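Putative acyl-CoA thioester hydrolase YbhC (PDB 3GRH) is a putative thioesterase of the outer membrane that belongs to the pectinesterase family yet neither binds pectin nor has pectinesterase activity. Local coordinates at residues 336-341 against 404-409; 34-39 against 365-370. One frame throughout, in Å; residues are numbered along the deposited sequence.

Contact 1: residues 336-341 against 404-409; sequences AQLGRS and MWEYNN
Met404 and Glu406 reach across the interior of the right-handed parallel beta-helix of the pectinesterase family to Leu338, Gly339 and Arg340, which sit on a different face of the coil. The strand pieces 339-341 and 404-407 approach to 9.2 Å between axes at 144°, too far for backbone pairing, so side chains bridge the gap. Nonpolar packing comes mainly from Met404: its chain bends at chi3 (98°) and lays the terminal methyl against the backbone beyond Gly339, with CE 3.6 Å from Arg340 C and 3.8 Å from Ser341 N. Gly339 has an extended backbone in which a side chain would collide with the preceding carbonyl oxygen. On the polar side, Glu406 carries a buried carboxylate, held through OE2 by a salt bridge to Arg37 and through OE1 by a hydrogen bond from Gln29. The CB of Arg340, probably a substrate-binding residue, points away from 404-409, and its NE forms a salt bridge with Asp280, the predicted nucleophile. The side chains of Leu338 and Glu406 cross at about a right angle, and the methyl Leu338 CD1 rests 4.0 Å from the carboxylate carbon Glu406 CD.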
loop_
_atom_site.group_PDB
_atom_site.type_symbol
_atom_site.label_atom_id
_atom_site.label_comp_id
_atom_site.label_asym_id
_atom_site.label_seq_id
_atom_site.Cartn_x
_atom_site.Cartn_y
_atom_site.Cartn_z
ATOM N N ALA A 336 5.378 13.234 13.466
ATOM C CA ALA A 336 5.003 12.490 12.245
ATOM C C ALA A 336 5.154 13.321 10.970
ATOM O O ALA A 336 4.870 14.484 10.899
ATOM C CB ALA A 336 3.582 12.008 12.370
ATOM N N GLN A 337 5.592 12.645 9.926
ATOM C CA GLN A 337 5.750 13.257 8.631
ATOM C C GLN A 337 4.960 12.517 7.566
ATOM O O GLN A 337 4.581 11.391 7.734
ATOM C CB GLN A 337 7.250 13.309 8.313
ATOM C CG GLN A 337 7.938 14.391 9.083
ATOM C CD GLN A 337 9.467 14.315 9.025
ATOM O OE1 GLN A 337 10.046 13.295 9.443
ATOM N NE2 GLN A 337 10.108 15.374 8.596
ATOM N N LEU A 338 4.653 13.205 6.456
ATOM C CA LEU A 338 3.815 12.630 5.397
ATOM C C LEU A 338 4.560 11.626 4.596
ATOM O O LEU A 338 3.944 10.718 3.975
ATOM C CB LEU A 338 3.262 13.708 4.537
ATOM C CG LEU A 338 2.326 14.707 5.172
ATOM C CD1 LEU A 338 2.032 15.802 4.130
ATOM C CD2 LEU A 338 1.083 13.975 5.620
ATOM N N GLY A 339 5.905 11.717 4.542
ATOM C CA GLY A 339 6.600 10.728 3.766
ATOM C C GLY A 339 8.079 10.986 3.581
ATOM O O GLY A 339 8.623 11.962 4.083
ATOM N N ARG A 340 8.701 10.109 2.813
ATOM C CA ARG A 340 10.134 10.221 2.418
ATOM C C ARG A 340 10.320 9.272 1.266
ATOM O O ARG A 340 9.577 8.324 1.054
ATOM C CB ARG A 340 11.113 9.879 3.515
ATOM C CG ARG A 340 10.913 8.518 4.086
ATOM C CD ARG A 340 11.863 8.288 5.225
ATOM N NE ARG A 340 11.746 6.953 5.799
ATOM C CZ ARG A 340 12.549 6.478 6.748
ATOM N NH1 ARG A 340 13.540 7.212 7.267
ATOM N NH2 ARG A 340 12.382 5.243 7.185
ATOM N N SER A 341 11.274 9.573 0.404
ATOM C CA SER A 341 11.474 8.693 -0.728
ATOM C C SER A 341 12.239 7.446 -0.316
ATOM O O SER A 341 13.135 7.514 0.525
ATOM C CB SER A 341 12.247 9.464 -1.832
ATOM O OG SER A 341 12.531 8.637 -2.984
ATOM N N MET A 404 7.272 14.837 -4.248
ATOM C CA MET A 404 6.261 14.740 -3.194
ATOM C C MET A 404 5.526 16.086 -3.083
ATOM O O MET A 404 6.103 17.145 -2.778
ATOM C CB MET A 404 6.996 14.240 -1.918
ATOM C CG MET A 404 7.720 13.032 -2.294
ATOM S SD MET A 404 9.134 12.691 -1.435
ATOM C CE MET A 404 8.241 11.619 -0.453
ATOM N N TRP A 405 4.235 16.020 -3.369
ATOM C CA TRP A 405 3.408 17.200 -3.585
ATOM C C TRP A 405 2.056 17.187 -2.889
ATOM O O TRP A 405 1.560 16.112 -2.581
ATOM C CB TRP A 405 3.054 17.331 -5.061
ATOM C CG TRP A 405 4.154 17.081 -6.047
ATOM C CD1 TRP A 405 4.380 15.941 -6.655
ATOM C CD2 TRP A 405 5.175 18.003 -6.511
ATOM N NE1 TRP A 405 5.458 16.064 -7.538
ATOM C CE2 TRP A 405 5.992 17.302 -7.415
ATOM C CE3 TRP A 405 5.490 19.323 -6.231
ATOM C CZ2 TRP A 405 7.069 17.904 -8.072
ATOM C CZ3 TRP A 405 6.565 19.911 -6.880
ATOM C CH2 TRP A 405 7.321 19.243 -7.783
ATOM N N GLU A 406 1.525 18.394 -2.617
ATOM C CA GLU A 406 0.218 18.543 -2.040
ATOM C C GLU A 406 -0.594 19.465 -2.876
ATOM O O GLU A 406 -0.068 20.309 -3.568
ATOM C CB GLU A 406 0.307 19.114 -0.675
ATOM C CG GLU A 406 0.860 18.135 0.347
ATOM C CD GLU A 406 0.894 18.751 1.651
ATOM O OE1 GLU A 406 -0.167 18.888 2.392
ATOM O OE2 GLU A 406 1.990 19.259 1.892
ATOM N N TYR A 407 -1.887 19.280 -2.848
ATOM C CA TYR A 407 -2.865 20.178 -3.481
ATOM C C TYR A 407 -4.201 20.227 -2.745
ATOM O O TYR A 407 -4.794 19.186 -2.464
ATOM C CB TYR A 407 -3.127 19.729 -4.907
ATOM C CG TYR A 407 -4.134 20.553 -5.659
ATOM C CD1 TYR A 407 -3.854 21.838 -6.027
ATOM C CD2 TYR A 407 -5.368 20.007 -6.029
ATOM C CE1 TYR A 407 -4.748 22.581 -6.735
ATOM C CE2 TYR A 407 -6.285 20.769 -6.688
ATOM C CZ TYR A 407 -5.941 22.038 -7.074
ATOM O OH TYR A 407 -6.875 22.783 -7.761
ATOM N N ASN A 408 -4.611 21.434 -2.326
ATOM C CA ASN A 408 -5.980 21.603 -1.778
ATOM C C ASN A 408 -6.295 20.752 -0.526
ATOM O O ASN A 408 -7.400 20.239 -0.352
ATOM C CB ASN A 408 -6.998 21.309 -2.872
ATOM C CG ASN A 408 -8.329 21.919 -2.569
ATOM O OD1 ASN A 408 -8.409 23.043 -2.059
ATOM N ND2 ASN A 408 -9.413 21.186 -2.845
ATOM N N ASN A 409 -5.327 20.668 0.373
ATOM C CA ASN A 409 -5.563 19.939 1.627
ATOM C C ASN A 409 -6.066 20.890 2.683
ATOM O O ASN A 409 -5.896 22.114 2.574
ATOM C CB ASN A 409 -4.341 19.191 2.075
ATOM C CG ASN A 409 -3.866 18.160 1.065
ATOM O OD1 ASN A 409 -2.641 18.007 0.813
ATOM N ND2 ASN A 409 -4.760 17.381 0.567
#

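Contact 2: residues 34-39 against 365-370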
loop_
_atom_site.group_PDB
_atom_site.type_symbol
_atom_site.label_atom_id
_atom_site.label_comp_id
_atom_site.label_asym_id
_atom_site.label_seq_id
_atom_site.Cartn_x
_atom_site.Cartn_y
_atom_site.Cartn_z
ATOM N N THR A 34 6.505 26.009 -0.482
ATOM C CA THR A 34 7.858 26.218 -0.070
ATOM C C THR A 34 8.762 25.077 -0.432
ATOM O O THR A 34 8.326 24.015 -0.859
ATOM C CB THR A 34 7.909 26.421 1.437
ATOM O OG1 THR A 34 7.581 25.234 2.116
ATOM C CG2 THR A 34 6.960 27.442 1.859
ATOM N N SER A 35 10.067 25.282 -0.286
ATOM C CA SER A 35 11.014 24.207 -0.497
ATOM C C SER A 35 10.746 23.014 0.392
ATOM O O SER A 35 11.121 21.865 0.017
ATOM C CB SER A 35 12.436 24.718 -0.254
ATOM O OG SER A 35 12.682 25.694 -1.201
ATOM N N SER A 36 10.183 23.245 1.570
ATOM C CA SER A 36 9.886 22.138 2.481
ATOM C C SER A 36 8.552 21.475 2.197
ATOM O O SER A 36 8.311 20.391 2.638
ATOM C CB SER A 36 9.910 22.610 3.902
ATOM O OG SER A 36 11.268 22.938 4.229
ATOM N N ARG A 37 7.654 22.193 1.527
ATOM C CA ARG A 37 6.255 21.774 1.338
ATOM C C ARG A 37 5.726 22.342 0.025
ATOM O O ARG A 37 5.012 23.337 -0.014
ATOM C CB ARG A 37 5.376 22.226 2.496
ATOM C CG ARG A 37 4.050 21.570 2.509
ATOM C CD ARG A 37 3.320 21.836 3.839
ATOM N NE ARG A 37 2.241 20.895 4.001
ATOM C CZ ARG A 37 1.599 20.642 5.112
ATOM N NH1 ARG A 37 1.852 21.345 6.224
ATOM N NH2 ARG A 37 0.650 19.714 5.079
ATOM N N PRO A 38 6.096 21.720 -1.075
ATOM C CA PRO A 38 5.639 22.233 -2.333
ATOM C C PRO A 38 4.163 21.930 -2.597
ATOM O O PRO A 38 3.693 20.839 -2.289
ATOM C CB PRO A 38 6.491 21.495 -3.370
ATOM C CG PRO A 38 7.344 20.605 -2.663
ATOM C CD PRO A 38 7.083 20.628 -1.204
ATOM N N ILE A 39 3.497 22.905 -3.192
ATOM C CA ILE A 39 2.079 22.900 -3.418
ATOM C C ILE A 39 1.859 23.086 -4.895
ATOM O O ILE A 39 2.366 23.990 -5.468
ATOM C CB ILE A 39 1.330 24.007 -2.645
ATOM C CG1 ILE A 39 1.574 23.908 -1.120
ATOM C CG2 ILE A 39 -0.164 23.969 -2.947
ATOM C CD1 ILE A 39 1.152 22.635 -0.425
ATOM N N THR A 365 4.370 20.318 10.523
ATOM C CA THR A 365 3.843 21.125 9.435
ATOM C C THR A 365 4.905 21.920 8.731
ATOM O O THR A 365 4.694 22.272 7.565
ATOM C CB THR A 365 2.731 22.067 9.894
ATOM O OG1 THR A 365 3.258 22.942 10.895
ATOM C CG2 THR A 365 1.556 21.271 10.446
ATOM N N ALA A 366 6.016 22.207 9.424
ATOM C CA ALA A 366 7.179 22.905 8.858
ATOM C C ALA A 366 8.044 22.041 7.937
ATOM O O ALA A 366 8.590 22.548 6.938
ATOM C CB ALA A 366 8.028 23.473 9.959
ATOM N N LYS A 367 8.151 20.750 8.233
ATOM C CA LYS A 367 8.906 19.845 7.399
ATOM C C LYS A 367 8.130 18.530 7.252
ATOM O O LYS A 367 8.390 17.529 7.897
ATOM C CB LYS A 367 10.257 19.570 7.998
ATOM C CG LYS A 367 11.167 20.735 8.017
ATOM C CD LYS A 367 12.559 20.295 8.367
ATOM C CE LYS A 367 13.573 21.383 8.039
ATOM N NZ LYS A 367 12.926 22.724 7.848
ATOM N N PRO A 368 7.085 18.546 6.443
ATOM C CA PRO A 368 6.286 17.356 6.308
ATOM C C PRO A 368 6.914 16.199 5.560
ATOM O O PRO A 368 6.433 15.107 5.660
ATOM C CB PRO A 368 5.056 17.859 5.528
ATOM C CG PRO A 368 5.574 19.060 4.833
ATOM C CD PRO A 368 6.532 19.688 5.696
ATOM N N TRP A 369 7.976 16.457 4.816
ATOM C CA TRP A 369 8.670 15.450 4.069
ATOM C C TRP A 369 10.115 15.321 4.539
ATOM O O TRP A 369 10.873 16.297 4.662
ATOM C CB TRP A 369 8.640 15.796 2.598
ATOM C CG TRP A 369 7.319 16.093 2.001
ATOM C CD1 TRP A 369 6.876 17.297 1.610
ATOM C CD2 TRP A 369 6.265 15.149 1.666
ATOM N NE1 TRP A 369 5.606 17.178 1.038
ATOM C CE2 TRP A 369 5.244 15.847 1.095
ATOM C CE3 TRP A 369 6.150 13.748 1.786
ATOM C CZ2 TRP A 369 4.095 15.219 0.641
ATOM C CZ3 TRP A 369 5.023 13.146 1.345
ATOM C CH2 TRP A 369 4.028 13.857 0.792
ATOM N N ALA A 370 10.480 14.093 4.839
ATOM C CA ALA A 370 11.801 13.770 5.390
ATOM C C ALA A 370 12.831 13.437 4.319
ATOM O O ALA A 370 12.514 13.127 3.171
ATOM C CB ALA A 370 11.658 12.596 6.362
HETATM O O HOH W 1 9.805 18.905 4.412
HETATM O O HOH W 2 4.143 19.192 -0.134
#
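Ser36 and Arg37, with Pro368 as their main counterpart, join the N-terminal hairpin of strands 33-34 and 37-38 to the turn leading into strand 369-373 near the end of the parallel beta-helix. Ser36 presses its CB to 3.3 Å from Ala366 O, while its own carbonyl O lies at the edge of the Trp369 indole, near the ring plane and 3.6 Å from CD1. Water 1 ties this corner together by donating to Ser36 O and accepting from Trp369 N. Arg37 has CG anti to the backbone N (chi1 -167°) and stays extended to NE, which carries the aliphatic chain past Pro368 at about a right angle. CG of the proline lies over one face of the guanidinium, near NE, and packs 3.7 Å from Arg37 CD. Beyond it, NH1 makes a weak, bent hydrogen bond to Thr365 O (129°), but the stronger tie is the salt bridge from NE to Glu406, with NH2 also bonded to Gly413 O. With an alanine in place of Arg37, the buried Glu406 carboxylate is likely to lose its countercharge, and a gap would probably open beside Pro368. Water 2 lies at the edge of the indole, in its plane, accepting from Trp369 NE1 at 2.8 Å and donating to Pro38 O at 2.7 Å.

Overall arrangement
Contacts 1 and 2 lie with centres about 7 Å apart near one end of the beta-helix and interlock through a buried charge pair: Arg37 NE of contact 2 is 2.7 Å from Glu406 OE2 of contact 1. Their backbones also meet where strands 337-342 and 369-373 run side by side, Leu338 N probably hydrogen-bonding to Pro368 O at 2.7 Å, and Gly339 N packs 3.4 Å from Trp369 CE3. The predicted active site adjoins contact 1, whose Arg340 side chain comes within about 3 Å of that of Asp280. Contact 2 stands further back, the Trp369 side chain being about 6 Å from that of Arg340 and about 10 Å from that of Asp280.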